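PDB 4AO9: beta-phenylalanine aminotransferase from Variovorax paradoxus, which catalyses pyridoxal-5'-phosphate-dependent transfer of the amino group of beta-phenylalanine, probably to a 2-oxo acid, as a class-III aminotransferase. Local coordinates for residues A360-A363 with A368-F371; L71-G76 with D412-P417; F405-N410 with G440-G445. One frame throughout, in Å; residues are numbered along the deposited sequence.

In the fold
From the N terminus, strand 72-77 comes first and is separated from 412-417 by some 335 residues; contact 2 therefore closes a loop that takes in most of the chain, with contact 1 nested inside it. Contact 1 is the short-range closure, turning the end of helix 341-365 into strand 370-374. Contact 3 opens later and closes the 29-residue link between its segments on helices 398-410 and 429-445, so that these alternate with those of contact 2. The three regions adjoin: Leu361 packs on Gly440 and Met369 on Phe442, joining contacts 1 and 3, while helix 398-410 is followed directly by strand 413-414, joining contacts 3 and 2.

Contact 1 of 3, residues A360-A363 with A368-F371; sequences ALCA and AMQF
Cys362 is the residue of helix 341-365 that meets the residues leading into strand 370-374, chiefly Met369. The cysteine side chain points at segment 368-371, with SG anti to the carbonyl carbon (chi1 -69°), which directs the sulfur along the methionine. There Cys362 SG lies 3.9 Å from Met369 CG and at a similar distance from CB and SD, so it rests beside the side chain rather than at its end. Met369 is fully extended, and its tail runs on past the cysteine. The tightest approach is to the backbone: Cys362 CB comes within 3.1 Å of Met369 O. The same sulfur also lies at the edge of the Phe371 ring, near its plane, with Cys362 SG 4.3 Å from Phe371 CE1. The contact between the segments is thus apolar apart from the carbonyl that CB abuts. Gln370 sends its amide elsewhere, NE2 bonding to Gly385 O and Val383 O. Phe371 continues onto Tyr435 and Ile439 of helix 429-445, and Gln370 pairs through its backbone with His381 of strand 377-381, placing the turn between helix 341-365, helix 429-445 and a three-stranded antiparallel sheet.

Contact 2 of 3, residues L71-G76 with D412-P417; sequences LTIARG and DIYSSP
The backbones of 71-76 and 412-417 stay well apart, Leu71 and Tyr414 being nearest at 10.1 Å between CA atoms, and side chains span the gap between the two strands that lie outermost, within this chain, in a four-stranded mixed sheet. A chi1 of -173° swings the Tyr414 ring away from its own backbone nitrogen and out toward strand 72-77, where it meets Ile73 coming from the opposite direction. Ile73 CD1 touches the ring obliquely, 3.8 Å from Tyr414 CE1, while its CG1 lies close to the phenol oxygen. Leu71 CD1 sits at the edge of the same ring, near its plane, 4.4 Å from Tyr414 CE1. A water in the ring plane completes the link, donating to Tyr414 OH and to Leu71 O, each at 2.7 Å. The phenol oxygen is also hydrogen-bonded to Thr123 O of the second subunit, so one buried hydroxyl is tied through the water to its own chain and directly to its partner. Thr72 and Ile73 pair in parallel with a strand of that subunit. The arrangement is that of a small mixed sheet in which three successive N-terminal strands are joined by a short one from near the C terminus, and which continues across the dimer interface.

Contact 3 of 3, residues F405-N410 with G440-G445; sequences FFHLLN and GSFIGG
His407 carries this contact: its side chain projects from helix 398-410 toward helix 429-445 and meets two consecutive residues there, Ser441 and Phe442. A chi1 of 173° stretches the imidazole away from its own backbone nitrogen and brings its NE2 end up to the neighbouring helix. Ser441 OG lies at the ring edge, in plane, 3.0 Å from His407 NE2, and the two share a hydrogen bond in which either may be the donor; at 132° it is well short of straight. The stronger polar partner of NE2 is Ala438 O, one turn back in helix 429-445, and Ser441 OG bonds to that carbonyl as well, so imidazole, hydroxyl and carbonyl form a compact polar cluster on the helix surface.

Phe442 supplies the apolar half. Its CA stands 3.6 Å above one face of the His407 imidazole, offset toward the rim, and its CB comes to 3.5 Å from His407 CD2. Phe442 CD1 packs 3.7 Å from His407 CB. The two rings are inclined at 53° with centroids 5.5 Å apart, an oblique pair, neither stacked nor edge-to-face. The imidazole is therefore held at its edge by Ser441 OG, bonded through NE2 to Ala438 O, and covered on one face by Phe442, a combination that should restrict its rotation. Phe442 also stacks on His446.

Elsewhere on helix 398-410, Leu408 packs on Tyr435 and Ala438 of helix 429-445. This is a helix-to-helix contact, partly buried, in which a histidine joins two helices from the C-terminal part of the chain by a hydrogen bond and by packing on a phenylalanine in the last turns of helix 429-445.

Contact 1 of 3, residues A360-A363 with A368-F371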
# COMPACT_ATOMS: atom_id res chain seq x y z
N ALA A 360 30.24 13.96 20.81
CA ALA A 360 31.44 14.55 21.41
C ALA A 360 31.39 16.07 21.31
O ALA A 360 31.70 16.77 22.28
CB ALA A 360 32.69 13.99 20.76
N LEU A 361 31.00 16.56 20.14
CA LEU A 361 30.87 18.00 19.89
C LEU A 361 29.88 18.64 20.87
O LEU A 361 30.19 19.64 21.51
CB LEU A 361 30.45 18.26 18.44
CG LEU A 361 30.04 19.66 17.99
CD1 LEU A 361 31.17 20.67 18.18
CD2 LEU A 361 29.57 19.64 16.53
N CYS A 362 28.70 18.04 20.99
CA CYS A 362 27.66 18.57 21.87
C CYS A 362 28.12 18.61 23.33
O CYS A 362 27.93 19.62 24.01
CB CYS A 362 26.38 17.75 21.75
SG CYS A 362 25.53 17.92 20.16
N ALA A 363 28.74 17.52 23.78
CA ALA A 363 29.25 17.41 25.14
C ALA A 363 30.35 18.44 25.40
O ALA A 363 30.35 19.09 26.45
CB ALA A 363 29.75 16.01 25.41
N ALA A 368 22.61 20.94 26.03
CA ALA A 368 21.69 19.81 26.16
C ALA A 368 21.17 19.43 24.77
O ALA A 368 20.05 19.77 24.37
CB ALA A 368 20.55 20.15 27.10
N MET A 369 22.05 18.76 24.02
CA MET A 369 21.78 18.31 22.67
C MET A 369 22.55 17.01 22.49
O MET A 369 23.67 16.86 22.97
CB MET A 369 22.24 19.37 21.66
CG MET A 369 21.83 19.10 20.21
SD MET A 369 22.51 20.34 19.09
CE MET A 369 21.72 19.82 17.56
N GLN A 370 21.91 16.04 21.84
CA GLN A 370 22.55 14.76 21.61
C GLN A 370 21.93 14.11 20.38
O GLN A 370 20.89 14.55 19.89
CB GLN A 370 22.38 13.84 22.81
CG GLN A 370 20.94 13.48 23.12
CD GLN A 370 20.85 12.54 24.28
OE1 GLN A 370 21.19 11.36 24.17
NE2 GLN A 370 20.40 13.05 25.41
N PHE A 371 22.60 13.08 19.88
CA PHE A 371 22.08 12.29 18.77
C PHE A 371 21.96 10.85 19.23
O PHE A 371 22.93 10.26 19.70
CB PHE A 371 23.02 12.40 17.57
CG PHE A 371 22.98 13.75 16.90
CD1 PHE A 371 23.61 14.86 17.47
CD2 PHE A 371 22.29 13.91 15.69
CE1 PHE A 371 23.55 16.11 16.85
CE2 PHE A 371 22.25 15.16 15.06
CZ PHE A 371 22.88 16.26 15.65

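Contact 2 of 3, residues L71-G76 with D412-P417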
# COMPACT_ATOMS: atom_id res chain seq x y z
N LEU A 71 9.23 23.04 1.29
CA LEU A 71 9.88 23.16 -0.01
C LEU A 71 9.36 22.10 -0.97
O LEU A 71 9.14 20.94 -0.58
CB LEU A 71 11.39 23.00 0.12
CG LEU A 71 12.18 24.01 0.96
CD1 LEU A 71 13.63 23.56 1.12
CD2 LEU A 71 12.13 25.37 0.31
N THR A 72 9.15 22.51 -2.22
CA THR A 72 8.99 21.55 -3.31
C THR A 72 10.37 21.13 -3.80
O THR A 72 11.23 21.97 -4.05
CB THR A 72 8.17 22.16 -4.45
OG1 THR A 72 6.81 22.27 -4.01
CG2 THR A 72 8.20 21.28 -5.70
N ILE A 73 10.55 19.82 -3.93
CA ILE A 73 11.80 19.25 -4.44
C ILE A 73 11.64 18.99 -5.94
O ILE A 73 10.73 18.26 -6.35
CB ILE A 73 12.20 17.97 -3.66
CG1 ILE A 73 12.35 18.25 -2.15
CG2 ILE A 73 13.46 17.33 -4.24
CD1 ILE A 73 13.32 19.40 -1.80
N ALA A 74 12.51 19.61 -6.73
CA ALA A 74 12.41 19.57 -8.19
C ALA A 74 13.21 18.45 -8.84
O ALA A 74 12.84 17.95 -9.90
CB ALA A 74 12.85 20.91 -8.77
N ARG A 75 14.32 18.07 -8.22
CA ARG A 75 15.28 17.18 -8.86
C ARG A 75 16.13 16.52 -7.80
O ARG A 75 16.36 17.12 -6.75
CB ARG A 75 16.17 17.99 -9.82
CG ARG A 75 17.01 17.16 -10.78
CD ARG A 75 17.57 18.02 -11.91
NE ARG A 75 19.03 18.19 -11.83
CZ ARG A 75 19.65 19.31 -11.46
NH1 ARG A 75 18.97 20.39 -11.11
NH2 ARG A 75 20.98 19.33 -11.44
N GLY A 76 16.61 15.32 -8.09
CA GLY A 76 17.61 14.66 -7.25
C GLY A 76 18.62 13.91 -8.09
O GLY A 76 18.29 13.40 -9.17
N ASP A 412 23.19 24.40 3.29
CA ASP A 412 23.08 23.51 2.11
C ASP A 412 22.87 22.04 2.49
O ASP A 412 23.36 21.13 1.82
CB ASP A 412 24.30 23.67 1.18
CG ASP A 412 24.61 25.12 0.87
OD1 ASP A 412 23.67 25.88 0.57
OD2 ASP A 412 25.80 25.50 0.97
N ILE A 413 22.12 21.82 3.57
CA ILE A 413 21.81 20.47 4.04
C ILE A 413 20.30 20.31 4.14
O ILE A 413 19.62 21.09 4.80
CB ILE A 413 22.51 20.18 5.40
CG1 ILE A 413 24.02 20.01 5.17
CG2 ILE A 413 21.89 18.94 6.08
CD1 ILE A 413 24.89 20.17 6.41
N TYR A 414 19.78 19.29 3.47
CA TYR A 414 18.36 18.97 3.54
C TYR A 414 18.16 17.83 4.52
O TYR A 414 18.67 16.73 4.32
CB TYR A 414 17.85 18.57 2.16
CG TYR A 414 16.35 18.37 2.06
CD1 TYR A 414 15.49 19.47 2.06
CD2 TYR A 414 15.80 17.10 1.94
CE1 TYR A 414 14.12 19.30 1.95
CE2 TYR A 414 14.44 16.92 1.82
CZ TYR A 414 13.60 18.03 1.84
OH TYR A 414 12.23 17.87 1.72
N SER A 415 17.44 18.13 5.59
CA SER A 415 17.22 17.21 6.68
C SER A 415 15.73 17.07 6.92
O SER A 415 14.91 17.60 6.17
CB SER A 415 17.89 17.76 7.95
OG SER A 415 17.26 18.96 8.39
N SER A 416 15.36 16.34 7.97
CA SER A 416 13.96 16.26 8.37
C SER A 416 13.65 17.26 9.49
O SER A 416 14.49 17.51 10.37
CB SER A 416 13.64 14.85 8.84
OG SER A 416 14.48 14.52 9.92
N PRO A 417 12.43 17.82 9.48
CA PRO A 417 12.01 18.68 10.57
C PRO A 417 12.20 18.04 11.95
O PRO A 417 12.56 18.73 12.90
CB PRO A 417 10.53 18.92 10.29
CG PRO A 417 10.45 18.88 8.79
CD PRO A 417 11.43 17.81 8.38
O HOH W 1 10.39 19.88 1.61

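Contact 3 of 3, residues F405-N410 with G440-G445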
# COMPACT_ATOMS: atom_id res chain seq x y z
N PHE A 405 16.57 22.81 11.77
CA PHE A 405 16.15 22.51 10.41
C PHE A 405 16.45 23.66 9.44
O PHE A 405 17.04 23.45 8.39
CB PHE A 405 14.65 22.15 10.37
CG PHE A 405 14.11 21.98 8.98
CD1 PHE A 405 14.32 20.78 8.29
CD2 PHE A 405 13.42 23.01 8.36
CE1 PHE A 405 13.84 20.63 6.99
CE2 PHE A 405 12.93 22.86 7.05
CZ PHE A 405 13.15 21.66 6.37
N PHE A 406 16.05 24.88 9.82
CA PHE A 406 16.27 26.05 8.96
C PHE A 406 17.74 26.41 8.84
O PHE A 406 18.21 26.78 7.76
CB PHE A 406 15.44 27.25 9.44
CG PHE A 406 13.96 27.07 9.25
CD1 PHE A 406 13.41 26.97 7.97
CD2 PHE A 406 13.11 26.99 10.35
CE1 PHE A 406 12.05 26.79 7.80
CE2 PHE A 406 11.74 26.81 10.19
CZ PHE A 406 11.21 26.71 8.90
N HIS A 407 18.48 26.27 9.95
CA HIS A 407 19.92 26.45 9.92
C HIS A 407 20.58 25.50 8.93
O HIS A 407 21.43 25.91 8.14
CB HIS A 407 20.54 26.26 11.32
CG HIS A 407 22.03 26.28 11.31
ND1 HIS A 407 22.76 27.45 11.21
CD2 HIS A 407 22.93 25.27 11.34
CE1 HIS A 407 24.05 27.15 11.20
NE2 HIS A 407 24.18 25.84 11.28
N LEU A 408 20.18 24.22 8.96
CA LEU A 408 20.77 23.24 8.06
C LEU A 408 20.48 23.60 6.60
O LEU A 408 21.36 23.50 5.75
CB LEU A 408 20.33 21.81 8.42
CG LEU A 408 20.95 21.27 9.71
CD1 LEU A 408 20.25 19.97 10.10
CD2 LEU A 408 22.46 21.05 9.57
N LEU A 409 19.26 24.05 6.32
CA LEU A 409 18.95 24.54 4.97
C LEU A 409 19.91 25.64 4.55
O LEU A 409 20.40 25.63 3.42
CB LEU A 409 17.51 25.03 4.83
CG LEU A 409 16.37 24.00 4.94
CD1 LEU A 409 15.03 24.70 4.78
CD2 LEU A 409 16.51 22.89 3.89
N ASN A 410 20.18 26.59 5.46
CA ASN A 410 21.14 27.67 5.18
C ASN A 410 22.55 27.16 4.88
O ASN A 410 23.31 27.80 4.13
CB ASN A 410 21.23 28.65 6.36
CG ASN A 410 19.93 29.39 6.63
OD1 ASN A 410 19.70 29.83 7.77
ND2 ASN A 410 19.10 29.55 5.63
N GLY A 440 28.23 22.31 14.41
CA GLY A 440 29.18 23.20 15.07
C GLY A 440 28.78 24.66 14.93
O GLY A 440 28.75 25.40 15.92
N SER A 441 28.44 25.06 13.71
CA SER A 441 28.01 26.44 13.47
C SER A 441 26.64 26.73 14.09
O SER A 441 26.38 27.85 14.51
CB SER A 441 28.04 26.80 11.98
OG SER A 441 27.13 26.03 11.23
N PHE A 442 25.77 25.72 14.14
CA PHE A 442 24.50 25.87 14.83
C PHE A 442 24.69 26.22 16.31
O PHE A 442 24.12 27.19 16.80
CB PHE A 442 23.64 24.60 14.69
CG PHE A 442 22.31 24.70 15.40
CD1 PHE A 442 21.31 25.53 14.90
CD2 PHE A 442 22.08 23.98 16.56
CE1 PHE A 442 20.09 25.64 15.56
CE2 PHE A 442 20.85 24.07 17.22
CZ PHE A 442 19.86 24.90 16.72
N ILE A 443 25.49 25.40 17.00
CA ILE A 443 25.78 25.61 18.42
C ILE A 443 26.48 26.95 18.63
O ILE A 443 26.13 27.71 19.54
CB ILE A 443 26.62 24.45 19.01
CG1 ILE A 443 25.80 23.15 18.98
CG2 ILE A 443 27.06 24.76 20.45
CD1 ILE A 443 26.64 21.88 19.11
N GLY A 444 27.46 27.25 17.77
CA GLY A 444 28.19 28.52 17.83
C GLY A 444 27.31 29.75 17.69
O GLY A 444 27.52 30.75 18.39
N GLY A 445 26.33 29.69 16.79
CA GLY A 445 25.46 30.82 16.50
C GLY A 445 24.20 30.92 17.34
O GLY A 445 23.56 31.98 17.39